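Local coordinates for protein prolyl-tRNA synthetase (Giardia lamblia ATCC 50803, PDB 3IAL) that probably joins L-proline to its cognate tRNA at the expense of ATP, passing through a prolyl-adenylate intermediate, at residues Val362-Glu367 against Asp419-Tyr424. Residues are numbered along the deposited sequence; the frame is centred on the assembly and turned at random.
Sequences VPLRIE and DELDAY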
ATOM      1  N   VAL B 362      -6.084 -21.219  -9.155  1.00 30.87           N
ATOM      2  CA  VAL B 362      -5.142 -21.687  -8.129  1.00 30.50           C
ATOM      3  C   VAL B 362      -4.077 -22.575  -8.790  1.00 28.85           C
ATOM      4  O   VAL B 362      -4.420 -23.550  -9.427  1.00 29.53           O
ATOM      5  CB  VAL B 362      -5.854 -22.466  -6.997  1.00 31.81           C
ATOM      6  CG1 VAL B 362      -4.829 -22.984  -5.955  1.00 28.59           C
ATOM      7  CG2 VAL B 362      -6.900 -21.587  -6.335  1.00 27.54           C
ATOM      8  N   PRO B 363      -2.784 -22.215  -8.665  1.00 31.59           N
ATOM      9  CA  PRO B 363      -1.711 -22.943  -9.362  1.00 30.78           C
ATOM     10  C   PRO B 363      -1.712 -24.455  -9.153  1.00 32.27           C
ATOM     11  O   PRO B 363      -1.610 -25.204 -10.126  1.00 32.27           O
ATOM     12  CB  PRO B 363      -0.442 -22.329  -8.772  1.00 30.94           C
ATOM     13  CG  PRO B 363      -0.852 -20.925  -8.428  1.00 31.54           C
ATOM     14  CD  PRO B 363      -2.257 -21.030  -7.950  1.00 29.83           C
ATOM     15  N   LEU B 364      -1.842 -24.895  -7.906  1.00 32.86           N
ATOM     16  CA  LEU B 364      -1.732 -26.313  -7.579  1.00 33.17           C
ATOM     17  C   LEU B 364      -2.852 -26.764  -6.651  1.00 32.56           C
ATOM     18  O   LEU B 364      -3.204 -26.062  -5.701  1.00 32.54           O
ATOM     19  CB  LEU B 364      -0.387 -26.593  -6.902  1.00 33.14           C
ATOM     20  CG  LEU B 364       0.885 -26.454  -7.734  1.00 34.70           C
ATOM     21  CD1 LEU B 364       2.122 -26.477  -6.832  1.00 36.94           C
ATOM     22  CD2 LEU B 364       0.967 -27.546  -8.778  1.00 38.21           C
ATOM     23  N   ARG B 365      -3.415 -27.934  -6.924  1.00 33.38           N
ATOM     24  CA  ARG B 365      -4.189 -28.636  -5.902  1.00 34.60           C
ATOM     25  C   ARG B 365      -3.527 -29.954  -5.552  1.00 34.38           C
ATOM     26  O   ARG B 365      -2.963 -30.640  -6.411  1.00 36.35           O
ATOM     27  CB  ARG B 365      -5.648 -28.862  -6.308  1.00 36.19           C
ATOM     28  CG  ARG B 365      -5.864 -29.917  -7.358  1.00 38.73           C
ATOM     29  CD  ARG B 365      -7.318 -30.322  -7.454  1.00 37.75           C
ATOM     30  NE  ARG B 365      -7.500 -31.241  -8.570  1.00 38.21           N
ATOM     31  CZ  ARG B 365      -7.580 -30.869  -9.846  1.00 38.14           C
ATOM     32  NH1 ARG B 365      -7.516 -29.581 -10.182  1.00 38.57           N
ATOM     33  NH2 ARG B 365      -7.734 -31.789 -10.789  1.00 39.68           N
ATOM     34  N   ILE B 366      -3.598 -30.287  -4.272  1.00 33.31           N
ATOM     35  CA  ILE B 366      -3.149 -31.556  -3.775  1.00 31.65           C
ATOM     36  C   ILE B 366      -4.395 -32.293  -3.282  1.00 32.56           C
ATOM     37  O   ILE B 366      -5.196 -31.725  -2.543  1.00 32.21           O
ATOM     38  CB  ILE B 366      -2.147 -31.386  -2.614  1.00 31.02           C
ATOM     39  CG1 ILE B 366      -0.956 -30.520  -3.037  1.00 30.57           C
ATOM     40  CG2 ILE B 366      -1.655 -32.754  -2.121  1.00 31.27           C
ATOM     41  CD1 ILE B 366       0.021 -30.228  -1.909  1.00 32.15           C
ATOM     42  N   GLU B 367      -4.561 -33.544  -3.703  1.00 31.37           N
ATOM     43  CA  GLU B 367      -5.652 -34.378  -3.228  1.00 33.07           C
ATOM     44  C   GLU B 367      -5.061 -35.449  -2.324  1.00 32.63           C
ATOM     45  O   GLU B 367      -4.094 -36.106  -2.688  1.00 30.78           O
ATOM     46  CB  GLU B 367      -6.398 -35.015  -4.396  1.00 32.03           C
ATOM     47  CG  GLU B 367      -7.057 -33.994  -5.323  1.00 37.73           C
ATOM     48  CD  GLU B 367      -7.731 -34.621  -6.534  1.00 37.36           C
ATOM     49  OE1 GLU B 367      -7.938 -35.848  -6.545  1.00 40.95           O
ATOM     50  OE2 GLU B 367      -8.067 -33.874  -7.475  1.00 41.48           O
ATOM     51  N   ASP B 419       9.323 -26.776  -6.494  1.00 33.80           N
ATOM     52  CA  ASP B 419       9.751 -27.199  -7.843  1.00 34.56           C
ATOM     53  C   ASP B 419       8.585 -27.206  -8.833  1.00 33.53           C
ATOM     54  O   ASP B 419       8.738 -26.787  -9.982  1.00 33.40           O
ATOM     55  CB  ASP B 419      10.385 -28.594  -7.838  1.00 35.83           C
ATOM     56  CG  ASP B 419      11.692 -28.655  -7.066  1.00 35.46           C
ATOM     57  OD1 ASP B 419      12.494 -27.709  -7.140  1.00 41.04           O
ATOM     58  OD2 ASP B 419      11.922 -29.673  -6.388  1.00 36.78           O
ATOM     59  N   GLU B 420       7.426 -27.681  -8.382  1.00 33.13           N
ATOM     60  CA  GLU B 420       6.229 -27.732  -9.221  1.00 32.49           C
ATOM     61  C   GLU B 420       5.716 -26.338  -9.567  1.00 32.00           C
ATOM     62  O   GLU B 420       5.269 -26.106 -10.694  1.00 29.60           O
ATOM     63  CB  GLU B 420       5.121 -28.556  -8.550  1.00 33.42           C
ATOM     64  CG  GLU B 420       5.378 -30.055  -8.543  1.00 32.15           C
ATOM     65  CD  GLU B 420       5.345 -30.668  -9.933  1.00 35.46           C
ATOM     66  OE1 GLU B 420       4.407 -30.382 -10.703  1.00 33.11           O
ATOM     67  OE2 GLU B 420       6.258 -31.456 -10.253  1.00 41.58           O
ATOM     68  N   LEU B 421       5.777 -25.415  -8.606  1.00 31.04           N
ATOM     69  CA  LEU B 421       5.400 -24.028  -8.875  1.00 30.35           C
ATOM     70  C   LEU B 421       6.352 -23.384  -9.884  1.00 30.28           C
ATOM     71  O   LEU B 421       5.904 -22.706 -10.807  1.00 30.24           O
ATOM     72  CB  LEU B 421       5.354 -23.195  -7.593  1.00 30.92           C
ATOM     73  CG  LEU B 421       4.140 -23.407  -6.688  1.00 32.60           C
ATOM     74  CD1 LEU B 421       4.347 -22.681  -5.362  1.00 34.75           C
ATOM     75  CD2 LEU B 421       2.858 -22.964  -7.379  1.00 31.20           C
ATOM     76  N   ASP B 422       7.655 -23.605  -9.701  1.00 28.36           N
ATOM     77  CA  ASP B 422       8.673 -23.108 -10.626  1.00 29.29           C
ATOM     78  C   ASP B 422       8.534 -23.681 -12.031  1.00 28.41           C
ATOM     79  O   ASP B 422       8.718 -22.960 -13.019  1.00 29.30           O
ATOM     80  CB  ASP B 422      10.085 -23.421 -10.104  1.00 30.71           C
ATOM     81  CG  ASP B 422      10.444 -22.623  -8.866  1.00 31.16           C
ATOM     82  OD1 ASP B 422       9.790 -21.591  -8.603  1.00 38.80           O
ATOM     83  OD2 ASP B 422      11.381 -23.033  -8.153  1.00 35.45           O
ATOM     84  N   ALA B 423       8.225 -24.972 -12.125  1.00 28.05           N
ATOM     85  CA  ALA B 423       8.022 -25.606 -13.431  1.00 28.43           C
ATOM     86  C   ALA B 423       6.754 -25.057 -14.082  1.00 28.32           C
ATOM     87  O   ALA B 423       6.700 -24.858 -15.301  1.00 28.72           O
ATOM     88  CB  ALA B 423       7.966 -27.123 -13.297  1.00 26.15           C
ATOM     89  N   TYR B 424       5.749 -24.797 -13.252  1.00 27.72           N
ATOM     90  CA  TYR B 424       4.491 -24.163 -13.677  1.00 28.89           C
ATOM     91  C   TYR B 424       4.723 -22.774 -14.288  1.00 28.76           C
ATOM     92  O   TYR B 424       4.253 -22.491 -15.390  1.00 29.04           O
ATOM     93  CB  TYR B 424       3.556 -24.110 -12.467  1.00 29.18           C
ATOM     94  CG  TYR B 424       2.294 -23.286 -12.565  1.00 30.35           C
ATOM     95  CD1 TYR B 424       1.206 -23.708 -13.325  1.00 31.40           C
ATOM     96  CD2 TYR B 424       2.152 -22.129 -11.812  1.00 29.11           C
ATOM     97  CE1 TYR B 424       0.028 -22.962 -13.359  1.00 33.23           C
ATOM     98  CE2 TYR B 424       0.997 -21.388 -11.840  1.00 27.77           C
ATOM     99  CZ  TYR B 424      -0.063 -21.797 -12.613  1.00 29.99           C
ATOM    100  OH  TYR B 424      -1.213 -21.031 -12.625  1.00 28.30           O
TER
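Pro363 and Leu364 pack against Leu421 and Tyr424 where the anticodon-binding domain of this class II synthetase meets the long helix 416-438. Pro363 lies just ahead of strand 364-369, the central strand of a five-stranded mixed sheet, lying between strands 302-307 and 377-382; the helix comes later in the chain than this strand. The contact is a worked example of a helix packing its apolar side chains on the start of a central strand.

The contact is apolar throughout. CB of Pro363 sits between two helix residues one turn apart, 3.6 Å from CD2 of Leu421 and 3.5 Å from CE2 of Tyr424. The proline ring approaches the tyrosine ring at a slant, touching chiefly along its CE2-CZ side. That ring reaches the proline because CG of Tyr424 stands anti to the backbone N (chi1 169°). The two leucines cross at an angle: CD1 of Leu364 meets CD2 of Leu421 at 3.6 Å, and CD1 of Leu364 is also 3.7 Å from CG of Leu421. CB of Glu420 adds a looser contact, 4.0 Å from CD1 of Leu364. Val380 and Pro382 of the adjoining strand also touch Leu364.

Polar groups are anchored around this apolar patch. Tyr424 OH hydrogen-bonds to the backbone oxygen of Leu293, which ties down the far end of the ring, while Glu420 turns its carboxylate to a salt bridge with Arg391. Within the strand, Arg365 and Glu367, two residues apart, form a salt bridge remote from the helix. Arg365 NE donates to Glu367 OE2 at 2.9 Å. The bond is fairly straight (161° at the hydrogen) and uses the anti lone pair of OE2, an atom lying 9° out of the guanidinium plane of Arg365.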